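Local structure of mandelate racemase/muconate lactonizing protein (Thermobispora bispora, 3VC5) at residues Pro163-Lys171 with Phe205-Phe215. The protein probably catalyses the magnesium-dependent dehydration of D-glucarate to 5-dehydro-4-deoxy-D-glucarate, as a member of the mandelate racemase/muconate lactonizing enzyme family. Sequence-based numbering, arbitrary orientation.
With PO4 (phosphate ion), chain B.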
ATOM      1  N   PRO A 163     -15.711   1.161  15.125  1.00 23.66           N
ATOM      2  CA  PRO A 163     -15.720   1.614  16.518  1.00 24.29           C
ATOM      3  C   PRO A 163     -14.805   2.811  16.754  1.00 23.56           C
ATOM      4  O   PRO A 163     -13.699   2.872  16.209  1.00 23.77           O
ATOM      5  CB  PRO A 163     -15.180   0.394  17.297  1.00 26.58           C
ATOM      6  CG  PRO A 163     -15.404  -0.778  16.380  1.00 32.29           C
ATOM      7  CD  PRO A 163     -15.195  -0.217  14.987  1.00 27.39           C
ATOM      8  N   TYR A 164     -15.286   3.724  17.601  1.00 24.31           N
ATOM      9  CA  TYR A 164     -14.575   4.906  18.047  1.00 22.31           C
ATOM     10  C   TYR A 164     -14.451   4.875  19.567  1.00 25.92           C
ATOM     11  O   TYR A 164     -15.297   4.301  20.258  1.00 28.47           O
ATOM     12  CB  TYR A 164     -15.255   6.220  17.569  1.00 21.71           C
ATOM     13  CG  TYR A 164     -15.057   6.503  16.090  1.00 22.15           C
ATOM     14  CD1 TYR A 164     -13.981   7.295  15.645  1.00 23.45           C
ATOM     15  CD2 TYR A 164     -15.904   5.945  15.150  1.00 23.34           C
ATOM     16  CE1 TYR A 164     -13.778   7.536  14.286  1.00 23.40           C
ATOM     17  CE2 TYR A 164     -15.727   6.183  13.799  1.00 23.47           C
ATOM     18  CZ  TYR A 164     -14.632   6.964  13.370  1.00 21.99           C
ATOM     19  OH  TYR A 164     -14.461   7.195  12.037  1.00 23.27           O
ATOM     20  N   SER A 165     -13.425   5.543  20.080  1.00 22.09           N
ATOM     21  CA  SER A 165     -13.211   5.718  21.518  1.00 22.80           C
ATOM     22  C   SER A 165     -13.874   6.993  22.033  1.00 23.81           C
ATOM     23  O   SER A 165     -14.152   7.941  21.273  1.00 25.68           O
ATOM     24  CB  SER A 165     -11.702   5.773  21.824  1.00 26.03           C
ATOM     25  OG  SER A 165     -11.119   6.886  21.157  1.00 30.23           O
ATOM     26  N   ALA A 166     -14.126   7.006  23.339  1.00 24.76           N
ATOM     27  CA  ALA A 166     -14.504   8.204  24.055  1.00 24.05           C
ATOM     28  C   ALA A 166     -13.227   8.992  24.342  1.00 23.99           C
ATOM     29  O   ALA A 166     -12.361   8.507  25.085  1.00 27.69           O
ATOM     30  CB  ALA A 166     -15.179   7.816  25.385  1.00 27.54           C
ATOM     31  N   TYR A 167     -13.124  10.188  23.770  1.00 23.86           N
ATOM     32  CA  TYR A 167     -11.906  11.008  23.870  1.00 21.73           C
ATOM     33  C   TYR A 167     -12.091  11.965  25.051  1.00 24.00           C
ATOM     34  O   TYR A 167     -12.700  13.019  24.927  1.00 25.47           O
ATOM     35  CB  TYR A 167     -11.653  11.796  22.585  1.00 21.97           C
ATOM     36  CG  TYR A 167     -10.179  12.078  22.315  1.00 22.82           C
ATOM     37  CD1 TYR A 167      -9.260  12.239  23.355  1.00 23.56           C
ATOM     38  CD2 TYR A 167      -9.723  12.223  21.000  1.00 21.64           C
ATOM     39  CE1 TYR A 167      -7.911  12.483  23.091  1.00 22.67           C
ATOM     40  CE2 TYR A 167      -8.356  12.466  20.725  1.00 22.59           C
ATOM     41  CZ  TYR A 167      -7.470  12.613  21.764  1.00 22.05           C
ATOM     42  OH  TYR A 167      -6.095  12.824  21.526  1.00 22.30           O
ATOM     43  N   LEU A 168     -11.615  11.547  26.218  1.00 23.38           N
ATOM     44  CA  LEU A 168     -11.772  12.338  27.425  1.00 25.43           C
ATOM     45  C   LEU A 168     -10.622  13.332  27.585  1.00 23.56           C
ATOM     46  O   LEU A 168      -9.426  13.032  27.278  1.00 24.36           O
ATOM     47  CB  LEU A 168     -11.835  11.430  28.656  1.00 25.37           C
ATOM     48  CG  LEU A 168     -12.769  10.212  28.622  1.00 25.63           C
ATOM     49  CD1 LEU A 168     -12.747   9.451  29.965  1.00 28.43           C
ATOM     50  CD2 LEU A 168     -14.218  10.642  28.281  1.00 27.40           C
ATOM     51  N   PHE A 169     -10.978  14.485  28.137  1.00 26.18           N
ATOM     52  CA  PHE A 169     -10.033  15.544  28.420  1.00 25.56           C
ATOM     53  C   PHE A 169     -10.309  16.120  29.782  1.00 27.49           C
ATOM     54  O   PHE A 169     -11.471  16.320  30.145  1.00 28.87           O
ATOM     55  CB  PHE A 169     -10.221  16.716  27.463  1.00 25.68           C
ATOM     56  CG  PHE A 169      -9.746  16.456  26.045  1.00 23.68           C
ATOM     57  CD1 PHE A 169     -10.532  15.749  25.144  1.00 25.01           C
ATOM     58  CD2 PHE A 169      -8.519  16.955  25.615  1.00 22.99           C
ATOM     59  CE1 PHE A 169     -10.100  15.532  23.810  1.00 24.88           C
ATOM     60  CE2 PHE A 169      -8.062  16.731  24.284  1.00 26.56           C
ATOM     61  CZ  PHE A 169      -8.841  16.020  23.396  1.00 25.98           C
ATOM     62  N   TYR A 170      -9.249  16.477  30.493  1.00 27.04           N
ATOM     63  CA  TYR A 170      -9.403  17.451  31.559  1.00 27.35           C
ATOM     64  C   TYR A 170      -9.821  18.767  30.909  1.00 26.66           C
ATOM     65  O   TYR A 170      -9.371  19.095  29.808  1.00 27.66           O
ATOM     66  CB  TYR A 170      -8.103  17.622  32.335  1.00 28.25           C
ATOM     67  CG  TYR A 170      -7.644  16.385  33.053  1.00 28.60           C
ATOM     68  CD1 TYR A 170      -8.220  16.010  34.276  1.00 28.17           C
ATOM     69  CD2 TYR A 170      -6.598  15.620  32.556  1.00 27.50           C
ATOM     70  CE1 TYR A 170      -7.785  14.890  34.951  1.00 32.37           C
ATOM     71  CE2 TYR A 170      -6.143  14.499  33.238  1.00 30.80           C
ATOM     72  CZ  TYR A 170      -6.740  14.142  34.441  1.00 28.18           C
ATOM     73  OH  TYR A 170      -6.293  13.031  35.127  1.00 31.68           O
ATOM     74  N   LYS A 171     -10.758  19.477  31.532  1.00 28.08           N
ATOM     75  CA  LYS A 171     -11.208  20.742  30.969  1.00 28.10           C
ATOM     76  C   LYS A 171     -11.760  21.688  32.011  1.00 29.79           C
ATOM     77  O   LYS A 171     -12.253  21.253  33.055  1.00 30.06           O
ATOM     78  CB  LYS A 171     -12.271  20.489  29.893  1.00 26.31           C
ATOM     79  CG  LYS A 171     -13.570  19.855  30.459  1.00 28.69           C
ATOM     80  CD  LYS A 171     -14.608  19.555  29.362  1.00 27.24           C
ATOM     81  CE  LYS A 171     -15.168  20.839  28.710  1.00 26.22           C
ATOM     82  NZ  LYS A 171     -15.937  21.726  29.688  1.00 28.18           N
ATOM     83  N   PHE A 205     -19.694   4.594  23.271  1.00 28.76           N
ATOM     84  CA  PHE A 205     -18.279   4.225  23.102  1.00 27.02           C
ATOM     85  C   PHE A 205     -17.919   3.019  23.964  1.00 28.65           C
ATOM     86  O   PHE A 205     -18.310   2.940  25.135  1.00 29.46           O
ATOM     87  CB  PHE A 205     -17.370   5.396  23.504  1.00 26.00           C
ATOM     88  CG  PHE A 205     -17.552   6.629  22.655  1.00 24.37           C
ATOM     89  CD1 PHE A 205     -17.477   6.546  21.252  1.00 26.47           C
ATOM     90  CD2 PHE A 205     -17.846   7.868  23.239  1.00 26.14           C
ATOM     91  CE1 PHE A 205     -17.652   7.686  20.446  1.00 24.09           C
ATOM     92  CE2 PHE A 205     -17.997   9.029  22.438  1.00 26.87           C
ATOM     93  CZ  PHE A 205     -17.898   8.934  21.034  1.00 24.18           C
ATOM     94  N   ARG A 206     -17.162   2.091  23.385  1.00 27.99           N
ATOM     95  CA  ARG A 206     -16.757   0.868  24.082  1.00 30.23           C
ATOM     96  C   ARG A 206     -15.247   0.814  24.382  1.00 30.24           C
ATOM     97  O   ARG A 206     -14.723  -0.240  24.794  1.00 31.79           O
ATOM     98  CB  ARG A 206     -17.211  -0.366  23.277  1.00 28.99           C
ATOM     99  CG  ARG A 206     -18.754  -0.469  23.134  1.00 33.09           C
ATOM    100  CD  ARG A 206     -19.148  -1.649  22.286  1.00 44.43           C
ATOM    101  NE  ARG A 206     -20.584  -1.907  22.352  1.00 66.58           N
ATOM    102  CZ  ARG A 206     -21.173  -2.964  21.798  1.00 79.13           C
ATOM    103  NH1 ARG A 206     -20.446  -3.853  21.137  1.00 82.77           N
ATOM    104  NH2 ARG A 206     -22.485  -3.134  21.903  1.00 78.70           N
ATOM    105  N   SER A 207     -14.564   1.936  24.151  1.00 30.25           N
ATOM    106  CA  SER A 207     -13.142   2.130  24.417  1.00 29.63           C
ATOM    107  C   SER A 207     -13.043   3.556  24.953  1.00 29.34           C
ATOM    108  O   SER A 207     -13.865   4.422  24.593  1.00 28.49           O
ATOM    109  CB  SER A 207     -12.304   2.047  23.116  1.00 30.29           C
ATOM    110  OG  SER A 207     -12.033   0.715  22.744  1.00 40.64           O
ATOM    111  N   ILE A 208     -12.046   3.807  25.795  1.00 29.00           N
ATOM    112  CA  ILE A 208     -11.859   5.110  26.443  1.00 24.38           C
ATOM    113  C   ILE A 208     -10.413   5.563  26.326  1.00 24.79           C
ATOM    114  O   ILE A 208      -9.505   4.761  26.555  1.00 28.02           O
ATOM    115  CB  ILE A 208     -12.220   5.023  27.940  1.00 26.39           C
ATOM    116  CG1 ILE A 208     -13.714   4.695  28.113  1.00 29.54           C
ATOM    117  CG2 ILE A 208     -11.892   6.322  28.639  1.00 29.96           C
ATOM    118  CD1 ILE A 208     -14.063   4.354  29.579  1.00 31.50           C
ATOM    119  N   LYS A 209     -10.218   6.839  25.990  1.00 23.98           N
ATOM    120  CA  LYS A 209      -8.902   7.453  25.946  1.00 24.04           C
ATOM    121  C   LYS A 209      -8.910   8.658  26.869  1.00 28.19           C
ATOM    122  O   LYS A 209      -9.870   9.423  26.891  1.00 29.29           O
ATOM    123  CB  LYS A 209      -8.602   7.926  24.524  1.00 29.90           C
ATOM    124  CG  LYS A 209      -7.299   8.640  24.364  1.00 28.87           C
ATOM    125  CD  LYS A 209      -7.108   9.044  22.919  1.00 24.55           C
ATOM    126  CE  LYS A 209      -5.657   9.502  22.775  1.00 26.26           C
ATOM    127  NZ  LYS A 209      -5.314   9.927  21.445  1.00 26.16           N
ATOM    128  N   LEU A 210      -7.844   8.833  27.639  1.00 25.66           N
ATOM    129  CA  LEU A 210      -7.688  10.039  28.429  1.00 23.81           C
ATOM    130  C   LEU A 210      -6.532  10.839  27.910  1.00 24.06           C
ATOM    131  O   LEU A 210      -5.390  10.325  27.851  1.00 26.58           O
ATOM    132  CB  LEU A 210      -7.434   9.692  29.907  1.00 26.00           C
ATOM    133  CG  LEU A 210      -7.180  10.871  30.871  1.00 27.19           C
ATOM    134  CD1 LEU A 210      -8.320  11.907  30.857  1.00 28.36           C
ATOM    135  CD2 LEU A 210      -6.918  10.391  32.307  1.00 28.33           C
ATOM    136  N   LYS A 211      -6.802  12.103  27.567  1.00 24.49           N
ATOM    137  CA  LYS A 211      -5.744  13.057  27.231  1.00 23.03           C
ATOM    138  C   LYS A 211      -5.026  13.456  28.507  1.00 24.76           C
ATOM    139  O   LYS A 211      -5.645  14.033  29.399  1.00 26.74           O
ATOM    140  CB  LYS A 211      -6.358  14.322  26.598  1.00 25.57           C
ATOM    141  CG  LYS A 211      -5.340  15.298  26.047  1.00 28.52           C
ATOM    142  CD  LYS A 211      -4.579  14.628  24.881  1.00 28.39           C
ATOM    143  CE  LYS A 211      -4.711  15.354  23.611  1.00 27.53           C
ATOM    144  NZ  LYS A 211      -3.932  14.593  22.556  1.00 23.73           N
ATOM    145  N   GLY A 212      -3.715  13.191  28.574  1.00 25.41           N
ATOM    146  CA  GLY A 212      -2.927  13.556  29.763  1.00 26.71           C
ATOM    147  C   GLY A 212      -1.870  14.634  29.492  1.00 26.92           C
ATOM    148  O   GLY A 212      -2.011  15.448  28.550  1.00 28.30           O
ATOM    149  N   GLY A 213      -0.814  14.647  30.307  1.00 27.08           N
ATOM    150  CA  GLY A 213       0.238  15.661  30.228  1.00 27.72           C
ATOM    151  C   GLY A 213      -0.234  16.998  30.785  1.00 30.75           C
ATOM    152  O   GLY A 213       0.330  18.053  30.488  1.00 28.51           O
ATOM    153  N   VAL A 214      -1.294  16.953  31.587  1.00 29.03           N
ATOM    154  CA  VAL A 214      -1.913  18.147  32.126  1.00 28.81           C
ATOM    155  C   VAL A 214      -1.646  18.253  33.625  1.00 28.83           C
ATOM    156  O   VAL A 214      -1.220  19.307  34.114  1.00 30.49           O
ATOM    157  CB  VAL A 214      -3.435  18.092  31.868  1.00 25.97           C
ATOM    158  CG1 VAL A 214      -4.163  19.258  32.555  1.00 29.81           C
ATOM    159  CG2 VAL A 214      -3.713  18.062  30.364  1.00 27.27           C
ATOM    160  N   PHE A 215      -1.896  17.156  34.340  1.00 29.29           N
ATOM    161  CA  PHE A 215      -1.655  17.095  35.787  1.00 32.43           C
ATOM    162  C   PHE A 215      -0.476  16.191  36.073  1.00 33.44           C
ATOM    163  O   PHE A 215      -0.063  15.425  35.205  1.00 31.43           O
ATOM    164  CB  PHE A 215      -2.901  16.570  36.490  1.00 33.41           C
ATOM    165  CG  PHE A 215      -4.014  17.576  36.568  1.00 34.03           C
ATOM    166  CD1 PHE A 215      -5.108  17.497  35.713  1.00 30.86           C
ATOM    167  CD2 PHE A 215      -3.960  18.608  37.498  1.00 37.93           C
ATOM    168  CE1 PHE A 215      -6.129  18.425  35.786  1.00 34.10           C
ATOM    169  CE2 PHE A 215      -4.978  19.544  37.586  1.00 37.46           C
ATOM    170  CZ  PHE A 215      -6.070  19.459  36.720  1.00 38.38           C
TER
HETATM  171  P   PO4 B 501      -5.465  17.619  20.520  1.00 24.80           P
HETATM  172  O1  PO4 B 501      -5.248  18.347  21.789  1.00 26.27           O
HETATM  173  O2  PO4 B 501      -6.935  17.799  20.206  1.00 27.55           O
HETATM  174  O3  PO4 B 501      -4.661  18.188  19.427  1.00 29.31           O
HETATM  175  O4  PO4 B 501      -5.118  16.234  20.729  1.00 29.00           O
HETATM  176  O   HOH W   1     -16.503   1.962  20.636  1.00 28.54           O
HETATM  177  O   HOH W   2      -6.792  16.539  29.264  1.00 26.92           O
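Ala166 and Leu168 hydrogen-bond to Ser207, Lys209 and Lys211 through their backbones, pairing two parallel strands of the enolase-superfamily barrel that helix 189-203 connects as a beta-alpha-beta crossover. At the C-terminal end of the pairing, a water accepts from Tyr170 N and donates to Lys211 O.

Apolar contacts line the face toward the helices: Leu168 CD1 meets Ile208 CG2 at 3.5 Å, and helices 189-203 and 217-230 cover Leu168 and Leu210. Farther along, the edge of Phe215 is directed at the face of the Tyr170 ring, a T-shaped pair with planes at 72°.

Polar chemistry gathers on the opposite face. Lys209 runs alongside Tyr167 because its chain is extended from the first torsion (chi1 177°) onward, its CD 3.8 Å from the ring centroid in a CH-pi contact. Lys209 NZ and Lys211 NZ each donate to Tyr167 OH, both at 3.0 Å. Lys209 also salt-bridges Glu264 and Asp365; Lys211, the predicted proton acceptor, pairs with Asp239 and reaches phosphate O4 with NZ at 2.7 Å. A phenylalanine in place of Tyr167 would probably deprive both ammonium groups of their shared acceptor, leaving Lys211 less firmly positioned. The pair thus exemplifies a barrel principle, apolar toward the helices and polar inside, where one phenol oxygen ties together lysines salt-bridged to the magnesium-binding residues Asp239 and Glu264, here without metal.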